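Local coordinates for enoyl-CoA hydratase/isomerase family protein (Ruegeria pomeroyi, PDB 3L3S) that probably acts as a hydro-lyase of the crotonase (enoyl-CoA hydratase/isomerase) superfamily, its exact substrate and reaction remaining unassigned, at residues 17-22 and 53-58; 11-16 and 49-54; 106-111 and 200-205. One frame throughout, in Å; residues are numbered along the deposited sequence.

How the interactions relate
The three contacts share one mixed sheet, and their centres lie 9 to 11 Å apart. Interaction 1 pairs strand 17-22 with strand 53-58. Interaction 2 sits where that pair begins: the turn between strands 9-14 and 17-22 meets the loop that leads into strand 53-58, and Val-53 and Leu-54 belong to both contacts. Interaction 3 comes later in the chain, where the next strand, 107-111, receives helix 194-207. Strand 107-111 is tied to strand 53-58 by backbone bonds such as Leu-54 N to Pro-106 O, 2.8 Å. Together they link an N-terminal edge of the crotonase-like core to a helix that also touches a second subunit.

Interaction 1: 17-22 and 53-58; sequences VLTLTL and VLVIHG
The imidazole of His-57, the one flat side chain here, turns neither a face nor an edge to strand 17-22. Its CB makes the approach, 3.9 Å from Leu-20 O, while CG stands anti to the backbone N (chi1 -170°) and carries the ring away, where NE2 has a weak hydrogen bond to Glu-112. The other flat groups are peptides, and their carbonyls set the register. Leu-18 N reaches Val-53 O at 2.9 Å, nearly end-on to the carbonyl; Val-55 N reaches Leu-18 O from 27° off the carbonyl plane. The alternation continues with Leu-20 N to Val-55 O at 2.7 Å, then His-57 N to Leu-20 O and Leu-22 N to His-57 O. This is parallel pairing within a beta-alpha-beta crossover, strand 17-22, helix 32-45, strand 53-58, part of the crotonase core. Leu-18, Leu-20 and Leu-54 pack on that helix: Leu-18 and Leu-54 lie side by side, CD2 to CD1 3.8 Å, and Leu-20 CD1 spans Leu-54 CD1 and Ile-56 CG1. On the face bearing Val-17, Thr-19, Val-53 and Val-55, Val-17 straddles two neighbours, CG2 meeting Val-53 CG2 at 3.7 Å and CG1 meeting Val-55 CG2 at 3.8 Å. Helix 194-207 covers these valines. Thr-19 runs alongside Val-55, its OG1 3.8 Å from Val-55 CB.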
ATOM      1  N   VAL B  17       0.654 -29.029 -11.334  1.00 30.07           N
ATOM      2  CA  VAL B  17      -0.421 -28.231 -10.763  1.00 28.34           C
ATOM      3  C   VAL B  17      -1.327 -29.081  -9.875  1.00 28.06           C
ATOM      4  O   VAL B  17      -1.905 -30.062 -10.342  1.00 30.05           O
ATOM      5  CB  VAL B  17      -1.278 -27.574 -11.882  1.00 26.97           C
ATOM      6  CG1 VAL B  17      -2.251 -26.564 -11.303  1.00 28.97           C
ATOM      7  CG2 VAL B  17      -0.389 -26.924 -12.922  1.00 27.40           C
ATOM      8  N   LEU B  18      -1.421 -28.709  -8.597  1.00 26.06           N
ATOM      9  CA  LEU B  18      -2.283 -29.395  -7.624  1.00 25.29           C
ATOM     10  C   LEU B  18      -3.519 -28.538  -7.321  1.00 24.93           C
ATOM     11  O   LEU B  18      -3.433 -27.480  -6.685  1.00 24.24           O
ATOM     12  CB  LEU B  18      -1.519 -29.732  -6.326  1.00 22.27           C
ATOM     13  CG  LEU B  18      -2.269 -30.308  -5.108  1.00 22.46           C
ATOM     14  CD1 LEU B  18      -3.016 -31.610  -5.410  1.00 20.38           C
ATOM     15  CD2 LEU B  18      -1.289 -30.534  -3.991  1.00 20.94           C
ATOM     16  N   THR B  19      -4.667 -29.019  -7.780  1.00 24.65           N
ATOM     17  CA  THR B  19      -5.929 -28.331  -7.583  1.00 23.59           C
ATOM     18  C   THR B  19      -6.660 -28.905  -6.387  1.00 25.12           C
ATOM     19  O   THR B  19      -6.888 -30.113  -6.296  1.00 25.23           O
ATOM     20  CB  THR B  19      -6.802 -28.364  -8.864  1.00 22.72           C
ATOM     21  OG1 THR B  19      -6.100 -27.696  -9.918  1.00 25.36           O
ATOM     22  CG2 THR B  19      -8.138 -27.654  -8.657  1.00 22.44           C
ATOM     23  N   LEU B  20      -6.936 -28.010  -5.441  1.00 26.64           N
ATOM     24  CA  LEU B  20      -7.648 -28.300  -4.212  1.00 26.42           C
ATOM     25  C   LEU B  20      -9.074 -27.815  -4.424  1.00 28.41           C
ATOM     26  O   LEU B  20      -9.343 -26.606  -4.475  1.00 29.66           O
ATOM     27  CB  LEU B  20      -6.982 -27.589  -3.025  1.00 25.20           C
ATOM     28  CG  LEU B  20      -5.514 -27.943  -2.715  1.00 29.35           C
ATOM     29  CD1 LEU B  20      -4.997 -27.170  -1.489  1.00 30.47           C
ATOM     30  CD2 LEU B  20      -5.370 -29.432  -2.489  1.00 29.71           C
ATOM     31  N   THR B  21      -9.970 -28.770  -4.647  1.00 29.67           N
ATOM     32  CA  THR B  21     -11.370 -28.465  -4.886  1.00 30.67           C
ATOM     33  C   THR B  21     -12.190 -28.693  -3.611  1.00 32.33           C
ATOM     34  O   THR B  21     -12.478 -29.832  -3.227  1.00 34.20           O
ATOM     35  CB  THR B  21     -11.897 -29.258  -6.108  1.00 30.41           C
ATOM     36  OG1 THR B  21     -11.106 -28.923  -7.256  1.00 32.32           O
ATOM     37  CG2 THR B  21     -13.331 -28.911  -6.414  1.00 30.04           C
ATOM     38  N   LEU B  22     -12.515 -27.584  -2.947  1.00 30.72           N
ATOM     39  CA  LEU B  22     -13.288 -27.561  -1.705  1.00 32.29           C
ATOM     40  C   LEU B  22     -14.662 -28.247  -1.808  1.00 32.60           C
ATOM     41  O   LEU B  22     -15.488 -27.894  -2.656  1.00 33.12           O
ATOM     42  CB  LEU B  22     -13.468 -26.105  -1.246  1.00 32.27           C
ATOM     43  CG  LEU B  22     -12.497 -25.418  -0.270  1.00 33.54           C
ATOM     44  CD1 LEU B  22     -11.052 -25.487  -0.722  1.00 31.35           C
ATOM     45  CD2 LEU B  22     -12.933 -23.980  -0.093  1.00 32.29           C
ATOM     46  N   VAL B  53       2.832 -26.037  -8.145  1.00 29.84           N
ATOM     47  CA  VAL B  53       1.903 -24.928  -7.882  1.00 29.02           C
ATOM     48  C   VAL B  53       0.571 -25.404  -7.296  1.00 28.94           C
ATOM     49  O   VAL B  53       0.109 -26.509  -7.595  1.00 30.10           O
ATOM     50  CB  VAL B  53       1.624 -24.065  -9.160  1.00 29.26           C
ATOM     51  CG1 VAL B  53       2.809 -23.218  -9.507  1.00 27.47           C
ATOM     52  CG2 VAL B  53       1.337 -24.929 -10.335  1.00 32.03           C
ATOM     53  N   LEU B  54      -0.024 -24.571  -6.443  1.00 27.18           N
ATOM     54  CA  LEU B  54      -1.302 -24.872  -5.795  1.00 25.99           C
ATOM     55  C   LEU B  54      -2.439 -24.004  -6.314  1.00 25.42           C
ATOM     56  O   LEU B  54      -2.265 -22.798  -6.506  1.00 25.11           O
ATOM     57  CB  LEU B  54      -1.221 -24.646  -4.278  1.00 27.06           C
ATOM     58  CG  LEU B  54      -0.489 -25.520  -3.257  1.00 26.54           C
ATOM     59  CD1 LEU B  54      -1.178 -26.848  -3.163  1.00 26.59           C
ATOM     60  CD2 LEU B  54       0.988 -25.668  -3.574  1.00 26.56           C
ATOM     61  N   VAL B  55      -3.585 -24.637  -6.569  1.00 23.86           N
ATOM     62  CA  VAL B  55      -4.801 -23.944  -7.004  1.00 22.47           C
ATOM     63  C   VAL B  55      -5.891 -24.323  -5.999  1.00 22.68           C
ATOM     64  O   VAL B  55      -6.076 -25.494  -5.702  1.00 20.78           O
ATOM     65  CB  VAL B  55      -5.263 -24.315  -8.450  1.00 22.51           C
ATOM     66  CG1 VAL B  55      -6.616 -23.655  -8.765  1.00 21.36           C
ATOM     67  CG2 VAL B  55      -4.231 -23.860  -9.493  1.00 22.11           C
ATOM     68  N   ILE B  56      -6.532 -23.310  -5.415  1.00 23.39           N
ATOM     69  CA  ILE B  56      -7.610 -23.494  -4.443  1.00 24.34           C
ATOM     70  C   ILE B  56      -8.907 -23.040  -5.110  1.00 24.82           C
ATOM     71  O   ILE B  56      -9.106 -21.858  -5.385  1.00 24.37           O
ATOM     72  CB  ILE B  56      -7.335 -22.711  -3.126  1.00 24.41           C
ATOM     73  CG1 ILE B  56      -6.062 -23.258  -2.463  1.00 27.54           C
ATOM     74  CG2 ILE B  56      -8.521 -22.843  -2.157  1.00 25.68           C
ATOM     75  CD1 ILE B  56      -5.570 -22.470  -1.265  1.00 32.02           C
ATOM     76  N   HIS B  57      -9.785 -24.003  -5.348  1.00 26.56           N
ATOM     77  CA  HIS B  57     -11.058 -23.755  -6.012  1.00 28.20           C
ATOM     78  C   HIS B  57     -12.247 -24.110  -5.121  1.00 28.49           C
ATOM     79  O   HIS B  57     -12.382 -25.244  -4.656  1.00 29.05           O
ATOM     80  CB  HIS B  57     -11.094 -24.575  -7.324  1.00 30.50           C
ATOM     81  CG  HIS B  57     -12.238 -24.266  -8.253  1.00 34.04           C
ATOM     82  ND1 HIS B  57     -12.578 -25.104  -9.295  1.00 35.72           N
ATOM     83  CD2 HIS B  57     -13.087 -23.212  -8.330  1.00 36.09           C
ATOM     84  CE1 HIS B  57     -13.583 -24.580  -9.974  1.00 35.90           C
ATOM     85  NE2 HIS B  57     -13.911 -23.433  -9.408  1.00 37.07           N
ATOM     86  N   GLY B  58     -13.082 -23.103  -4.877  1.00 28.66           N
ATOM     87  CA  GLY B  58     -14.324 -23.266  -4.137  1.00 28.58           C
ATOM     88  C   GLY B  58     -15.335 -23.057  -5.260  1.00 28.36           C
ATOM     89  O   GLY B  58     -15.636 -21.904  -5.570  1.00 29.28           O
TER

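Interaction 2: 11-16 and 49-54; sequences EVLSEG and DHVHVL
A backbone-to-backbone grip, with a small apolar patch beside it, joins the turn at Gly-16 to the loop 49-52 just before strand 53-58 starts. The turn connects the antiparallel strands 9-14 and 17-22, so the contact sits at the margin of the main sheet, partly open to solvent. Its centre is one oxygen. Gly-16 O takes two successive amides: His-52 N at 2.8 Å, arriving in the carbonyl plane on a lone pair, and Val-53 N at 3.1 Å, tilted 30° from that plane. Gly-16 has a positive phi (82°), a backbone shape that favours glycine. Its CA lies over one face of the His-52 imidazole and also makes a CA-H...O contact of 3.4 Å with His-50 O. Farther out, Leu-13 reaches across from the end of strand 9-14. Its CG is anti to the backbone N (chi1 -176°), which sends the branched end toward the loop: CD1 meets Val-51 CG2 at 4.0 Å, and CD2 comes to 4.0 Å from His-50 CB, the two side chains crossing at about a right angle. Val-51 in turn leans on Leu-18 and on Ala-45 of helix 32-45. ND1 of His-52 is hydrogen-bonded to Ala-206 O, which restrains the rotation of the ring lying against Gly-16. Since that carbonyl can only accept, ND1 must supply the hydrogen, and Gly-16 O, with two donors, is doubly satisfied.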
ATOM      1  N   GLU B  11      -8.564 -33.730  -4.422  1.00 37.83           N
ATOM      2  CA  GLU B  11      -7.196 -33.474  -4.880  1.00 38.92           C
ATOM      3  C   GLU B  11      -6.893 -34.167  -6.204  1.00 40.78           C
ATOM      4  O   GLU B  11      -7.185 -35.361  -6.365  1.00 40.98           O
ATOM      5  CB  GLU B  11      -6.181 -33.958  -3.841  1.00 39.13           C
ATOM      6  CG  GLU B  11      -6.035 -33.085  -2.620  1.00 40.90           C
ATOM      7  CD  GLU B  11      -5.178 -33.709  -1.550  1.00 41.42           C
ATOM      8  OE1 GLU B  11      -4.020 -34.070  -1.837  1.00 44.64           O
ATOM      9  OE2 GLU B  11      -5.662 -33.844  -0.412  1.00 42.71           O
ATOM     10  N   VAL B  12      -6.346 -33.404  -7.156  1.00 41.12           N
ATOM     11  CA  VAL B  12      -5.943 -33.913  -8.476  1.00 41.75           C
ATOM     12  C   VAL B  12      -4.675 -33.204  -8.946  1.00 41.95           C
ATOM     13  O   VAL B  12      -4.629 -31.973  -8.988  1.00 41.32           O
ATOM     14  CB  VAL B  12      -7.048 -33.770  -9.603  1.00 42.22           C
ATOM     15  CG1 VAL B  12      -8.070 -34.888  -9.521  1.00 42.43           C
ATOM     16  CG2 VAL B  12      -7.746 -32.425  -9.539  1.00 45.06           C
ATOM     17  N   LEU B  13      -3.647 -33.988  -9.280  1.00 42.17           N
ATOM     18  CA  LEU B  13      -2.372 -33.452  -9.763  1.00 42.35           C
ATOM     19  C   LEU B  13      -2.251 -33.643 -11.272  1.00 42.35           C
ATOM     20  O   LEU B  13      -2.431 -34.748 -11.776  1.00 43.70           O
ATOM     21  CB  LEU B  13      -1.192 -34.134  -9.053  1.00 42.33           C
ATOM     22  CG  LEU B  13       0.238 -33.653  -9.333  1.00 41.99           C
ATOM     23  CD1 LEU B  13       0.456 -32.272  -8.748  1.00 43.42           C
ATOM     24  CD2 LEU B  13       1.244 -34.629  -8.750  1.00 40.86           C
ATOM     25  N   SER B  14      -1.925 -32.560 -11.975  1.00 42.65           N
ATOM     26  CA  SER B  14      -1.761 -32.565 -13.430  1.00 42.39           C
ATOM     27  C   SER B  14      -0.654 -31.592 -13.843  1.00 43.29           C
ATOM     28  O   SER B  14      -0.811 -30.369 -13.714  1.00 43.47           O
ATOM     29  CB  SER B  14      -3.082 -32.182 -14.114  1.00 42.30           C
ATOM     30  OG  SER B  14      -2.939 -32.077 -15.519  1.00 42.19           O
ATOM     31  N   GLU B  15       0.445 -32.148 -14.369  1.00 42.30           N
ATOM     32  CA  GLU B  15       1.629 -31.399 -14.828  1.00 41.72           C
ATOM     33  C   GLU B  15       2.167 -30.389 -13.792  1.00 39.06           C
ATOM     34  O   GLU B  15       2.334 -29.201 -14.089  1.00 38.43           O
ATOM     35  CB  GLU B  15       1.358 -30.698 -16.180  1.00 44.50           C
ATOM     36  CG  GLU B  15       1.019 -31.613 -17.365  1.00 48.07           C
ATOM     37  CD  GLU B  15       0.885 -30.846 -18.686  1.00 51.13           C
ATOM     38  OE1 GLU B  15       0.262 -29.757 -18.703  1.00 51.70           O
ATOM     39  OE2 GLU B  15       1.408 -31.336 -19.713  1.00 53.59           O
ATOM     40  N   GLY B  16       2.365 -30.870 -12.564  1.00 35.83           N
ATOM     41  CA  GLY B  16       2.866 -30.029 -11.483  1.00 34.56           C
ATOM     42  C   GLY B  16       1.845 -29.159 -10.756  1.00 33.11           C
ATOM     43  O   GLY B  16       2.135 -28.617  -9.687  1.00 34.27           O
ATOM     44  N   ASP B  49       7.950 -32.959  -4.281  1.00 39.73           N
ATOM     45  CA  ASP B  49       8.692 -32.393  -5.417  1.00 40.16           C
ATOM     46  C   ASP B  49       7.869 -32.362  -6.705  1.00 39.09           C
ATOM     47  O   ASP B  49       8.185 -31.605  -7.627  1.00 39.90           O
ATOM     48  CB  ASP B  49       9.974 -33.197  -5.679  1.00 43.11           C
ATOM     49  CG  ASP B  49      11.083 -32.910  -4.675  1.00 45.44           C
ATOM     50  OD1 ASP B  49      10.806 -32.816  -3.458  1.00 46.46           O
ATOM     51  OD2 ASP B  49      12.252 -32.807  -5.111  1.00 46.69           O
ATOM     52  N   HIS B  50       6.824 -33.195  -6.755  1.00 37.88           N
ATOM     53  CA  HIS B  50       5.930 -33.297  -7.910  1.00 36.11           C
ATOM     54  C   HIS B  50       4.946 -32.140  -7.968  1.00 34.66           C
ATOM     55  O   HIS B  50       4.529 -31.731  -9.055  1.00 33.67           O
ATOM     56  CB  HIS B  50       5.177 -34.629  -7.903  1.00 38.51           C
ATOM     57  CG  HIS B  50       5.919 -35.746  -8.566  1.00 41.17           C
ATOM     58  ND1 HIS B  50       6.704 -36.639  -7.867  1.00 41.40           N
ATOM     59  CD2 HIS B  50       6.005 -36.109  -9.868  1.00 42.34           C
ATOM     60  CE1 HIS B  50       7.244 -37.500  -8.711  1.00 41.99           C
ATOM     61  NE2 HIS B  50       6.836 -37.201  -9.932  1.00 42.65           N
ATOM     62  N   VAL B  51       4.592 -31.623  -6.791  1.00 32.00           N
ATOM     63  CA  VAL B  51       3.685 -30.481  -6.663  1.00 31.42           C
ATOM     64  C   VAL B  51       4.501 -29.195  -6.814  1.00 29.43           C
ATOM     65  O   VAL B  51       5.344 -28.884  -5.974  1.00 31.16           O
ATOM     66  CB  VAL B  51       2.968 -30.482  -5.289  1.00 32.02           C
ATOM     67  CG1 VAL B  51       2.104 -29.216  -5.115  1.00 30.24           C
ATOM     68  CG2 VAL B  51       2.117 -31.737  -5.148  1.00 33.09           C
ATOM     69  N   HIS B  52       4.250 -28.466  -7.895  1.00 27.80           N
ATOM     70  CA  HIS B  52       4.963 -27.224  -8.168  1.00 27.92           C
ATOM     71  C   HIS B  52       4.128 -25.991  -7.828  1.00 28.94           C
ATOM     72  O   HIS B  52       4.657 -25.002  -7.329  1.00 29.44           O
ATOM     73  CB  HIS B  52       5.403 -27.165  -9.636  1.00 26.98           C
ATOM     74  CG  HIS B  52       6.425 -28.196 -10.031  1.00 27.27           C
ATOM     75  ND1 HIS B  52       7.002 -28.214 -11.282  1.00 28.40           N
ATOM     76  CD2 HIS B  52       6.948 -29.255  -9.365  1.00 27.04           C
ATOM     77  CE1 HIS B  52       7.829 -29.241 -11.373  1.00 26.72           C
ATOM     78  NE2 HIS B  52       7.816 -29.888 -10.223  1.00 28.40           N
ATOM     79  N   VAL B  53       2.832 -26.037  -8.145  1.00 29.84           N
ATOM     80  CA  VAL B  53       1.903 -24.928  -7.882  1.00 29.02           C
ATOM     81  C   VAL B  53       0.571 -25.404  -7.296  1.00 28.94           C
ATOM     82  O   VAL B  53       0.109 -26.509  -7.595  1.00 30.10           O
ATOM     83  CB  VAL B  53       1.624 -24.065  -9.160  1.00 29.26           C
ATOM     84  CG1 VAL B  53       2.809 -23.218  -9.507  1.00 27.47           C
ATOM     85  CG2 VAL B  53       1.337 -24.929 -10.335  1.00 32.03           C
ATOM     86  N   LEU B  54      -0.024 -24.571  -6.443  1.00 27.18           N
ATOM     87  CA  LEU B  54      -1.302 -24.872  -5.795  1.00 25.99           C
ATOM     88  C   LEU B  54      -2.439 -24.004  -6.314  1.00 25.42           C
ATOM     89  O   LEU B  54      -2.265 -22.798  -6.506  1.00 25.11           O
ATOM     90  CB  LEU B  54      -1.221 -24.646  -4.278  1.00 27.06           C
ATOM     91  CG  LEU B  54      -0.489 -25.520  -3.257  1.00 26.54           C
ATOM     92  CD1 LEU B  54      -1.178 -26.848  -3.163  1.00 26.59           C
ATOM     93  CD2 LEU B  54       0.988 -25.668  -3.574  1.00 26.56           C
TER

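Interaction 3: 106-111 and 200-205; sequences PTIALV and DLAGAL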
ATOM      1  N   PRO B 106       3.802 -21.235  -5.363  1.00 20.92           N
ATOM      2  CA  PRO B 106       2.673 -20.355  -5.720  1.00 20.28           C
ATOM      3  C   PRO B 106       1.290 -20.914  -5.431  1.00 20.04           C
ATOM      4  O   PRO B 106       1.017 -22.081  -5.694  1.00 18.69           O
ATOM      5  CB  PRO B 106       2.855 -20.143  -7.219  1.00 19.31           C
ATOM      6  CG  PRO B 106       4.309 -20.247  -7.407  1.00 21.62           C
ATOM      7  CD  PRO B 106       4.674 -21.430  -6.539  1.00 21.21           C
ATOM      8  N   THR B 107       0.465 -20.087  -4.796  1.00 20.13           N
ATOM      9  CA  THR B 107      -0.909 -20.445  -4.449  1.00 20.44           C
ATOM     10  C   THR B 107      -1.874 -19.512  -5.196  1.00 20.48           C
ATOM     11  O   THR B 107      -1.718 -18.290  -5.177  1.00 21.54           O
ATOM     12  CB  THR B 107      -1.137 -20.385  -2.928  1.00 20.07           C
ATOM     13  OG1 THR B 107      -0.897 -19.053  -2.464  1.00 20.65           O
ATOM     14  CG2 THR B 107      -0.177 -21.353  -2.195  1.00 19.68           C
ATOM     15  N   ILE B 108      -2.813 -20.104  -5.928  1.00 20.69           N
ATOM     16  CA  ILE B 108      -3.787 -19.351  -6.729  1.00 20.12           C
ATOM     17  C   ILE B 108      -5.223 -19.710  -6.365  1.00 20.03           C
ATOM     18  O   ILE B 108      -5.597 -20.879  -6.350  1.00 21.15           O
ATOM     19  CB  ILE B 108      -3.598 -19.615  -8.264  1.00 21.10           C
ATOM     20  CG1 ILE B 108      -2.170 -19.272  -8.707  1.00 21.66           C
ATOM     21  CG2 ILE B 108      -4.597 -18.777  -9.088  1.00 20.83           C
ATOM     22  CD1 ILE B 108      -1.717 -19.967  -9.966  1.00 22.17           C
ATOM     23  N   ALA B 109      -6.031 -18.681  -6.138  1.00 18.31           N
ATOM     24  CA  ALA B 109      -7.436 -18.856  -5.820  1.00 17.43           C
ATOM     25  C   ALA B 109      -8.323 -18.569  -7.040  1.00 18.07           C
ATOM     26  O   ALA B 109      -8.145 -17.555  -7.722  1.00 19.63           O
ATOM     27  CB  ALA B 109      -7.816 -17.965  -4.662  1.00 16.27           C
ATOM     28  N   LEU B 110      -9.228 -19.501  -7.340  1.00 20.77           N
ATOM     29  CA  LEU B 110     -10.186 -19.383  -8.452  1.00 23.16           C
ATOM     30  C   LEU B 110     -11.559 -19.108  -7.812  1.00 23.78           C
ATOM     31  O   LEU B 110     -12.154 -19.993  -7.181  1.00 23.24           O
ATOM     32  CB  LEU B 110     -10.199 -20.683  -9.268  1.00 23.89           C
ATOM     33  CG  LEU B 110     -10.750 -20.819 -10.697  1.00 25.87           C
ATOM     34  CD1 LEU B 110     -10.276 -22.154 -11.247  1.00 27.35           C
ATOM     35  CD2 LEU B 110     -12.263 -20.742 -10.781  1.00 26.51           C
ATOM     36  N   VAL B 111     -12.036 -17.875  -7.978  1.00 25.18           N
ATOM     37  CA  VAL B 111     -13.306 -17.405  -7.404  1.00 26.35           C
ATOM     38  C   VAL B 111     -14.403 -17.141  -8.446  1.00 27.99           C
ATOM     39  O   VAL B 111     -14.245 -16.276  -9.310  1.00 27.30           O
ATOM     40  CB  VAL B 111     -13.048 -16.124  -6.544  1.00 25.55           C
ATOM     41  CG1 VAL B 111     -14.318 -15.567  -5.937  1.00 25.45           C
ATOM     42  CG2 VAL B 111     -12.067 -16.444  -5.438  1.00 25.11           C
ATOM     43  N   ASP B 200      -3.664 -22.402 -17.346  1.00 27.27           N
ATOM     44  CA  ASP B 200      -2.534 -22.039 -18.220  1.00 26.99           C
ATOM     45  C   ASP B 200      -1.479 -21.247 -17.455  1.00 26.71           C
ATOM     46  O   ASP B 200      -0.280 -21.460 -17.641  1.00 24.98           O
ATOM     47  CB  ASP B 200      -3.002 -21.205 -19.426  1.00 27.33           C
ATOM     48  CG  ASP B 200      -3.903 -21.982 -20.382  1.00 29.47           C
ATOM     49  OD1 ASP B 200      -3.777 -23.222 -20.475  1.00 32.13           O
ATOM     50  OD2 ASP B 200      -4.747 -21.343 -21.045  1.00 32.80           O
ATOM     51  N   LEU B 201      -1.951 -20.351 -16.584  1.00 26.39           N
ATOM     52  CA  LEU B 201      -1.100 -19.496 -15.761  1.00 27.39           C
ATOM     53  C   LEU B 201      -0.349 -20.347 -14.723  1.00 26.33           C
ATOM     54  O   LEU B 201       0.852 -20.162 -14.519  1.00 27.63           O
ATOM     55  CB  LEU B 201      -1.959 -18.423 -15.091  1.00 28.70           C
ATOM     56  CG  LEU B 201      -1.329 -17.175 -14.477  1.00 30.87           C
ATOM     57  CD1 LEU B 201      -2.116 -15.940 -14.895  1.00 33.25           C
ATOM     58  CD2 LEU B 201      -1.310 -17.308 -12.969  1.00 30.58           C
ATOM     59  N   ALA B 202      -1.061 -21.302 -14.117  1.00 23.93           N
ATOM     60  CA  ALA B 202      -0.488 -22.221 -13.136  1.00 23.83           C
ATOM     61  C   ALA B 202       0.456 -23.215 -13.823  1.00 24.32           C
ATOM     62  O   ALA B 202       1.564 -23.463 -13.330  1.00 22.69           O
ATOM     63  CB  ALA B 202      -1.595 -22.968 -12.383  1.00 23.59           C
ATOM     64  N   GLY B 203       0.028 -23.716 -14.991  1.00 22.15           N
ATOM     65  CA  GLY B 203       0.813 -24.659 -15.786  1.00 23.85           C
ATOM     66  C   GLY B 203       2.153 -24.111 -16.256  1.00 23.94           C
ATOM     67  O   GLY B 203       3.159 -24.826 -16.222  1.00 25.24           O
ATOM     68  N   ALA B 204       2.162 -22.830 -16.645  1.00 24.53           N
ATOM     69  CA  ALA B 204       3.364 -22.121 -17.096  1.00 25.54           C
ATOM     70  C   ALA B 204       4.290 -21.875 -15.899  1.00 26.25           C
ATOM     71  O   ALA B 204       5.505 -21.995 -16.031  1.00 26.28           O
ATOM     72  CB  ALA B 204       2.999 -20.799 -17.768  1.00 26.14           C
ATOM     73  N   LEU B 205       3.692 -21.591 -14.735  1.00 25.24           N
ATOM     74  CA  LEU B 205       4.425 -21.380 -13.488  1.00 25.75           C
ATOM     75  C   LEU B 205       5.112 -22.671 -13.052  1.00 26.86           C
ATOM     76  O   LEU B 205       6.259 -22.643 -12.593  1.00 28.46           O
ATOM     77  CB  LEU B 205       3.498 -20.900 -12.373  1.00 25.91           C
ATOM     78  CG  LEU B 205       3.529 -19.429 -11.969  1.00 25.32           C
ATOM     79  CD1 LEU B 205       2.489 -19.200 -10.896  1.00 22.40           C
ATOM     80  CD2 LEU B 205       4.917 -19.045 -11.467  1.00 24.08           C
TER
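Apolar contact is all that passes between Ile-108 and Pro-106 on one side and Leu-201, Ala-202 and Leu-205 on the other. Ile-108 does most of it through a single methyl. CG1 stands anti to the carbonyl carbon (chi1 -57°) and the chain extends from there, pushing CD1 out to the helix. That methyl rests 3.9 Å from Ala-202 CB and 4.0 Å from Leu-201 CD2, and has Leu-205 CD1 more loosely beside it at 4.4 Å. Little more than one turn of helix thus offers three side chains to one tip, and Ala-202 CA is 7.8 Å from Ile-108 CA. Pro-106 supplies the second patch: its CB meets Leu-205 CD1 at 3.8 Å, and CG of the same ring follows at 4.1 Å.

The strand's backbone bonds go to neighbouring strands, while those of the helix stay within it. Pro-106 and Ile-108 share backbone bonds with Leu-54 of the adjoining strand, and the helix keeps its own i to i+4 bonds, such as Leu-205 N to Leu-201 O. Subunit contact adds a further layer, because Leu-201 packs on Thr-170 and Leu-205 on Leu-169, both of the second subunit.

The strand and helix axes run almost antiparallel, 170° between directions, with a closest approach of 10.3 Å. A helix laid along a sheet strand at this spacing is ordinary alpha/beta layering; here helix 194-207 covers one face of the main sheet of the crotonase-like fold.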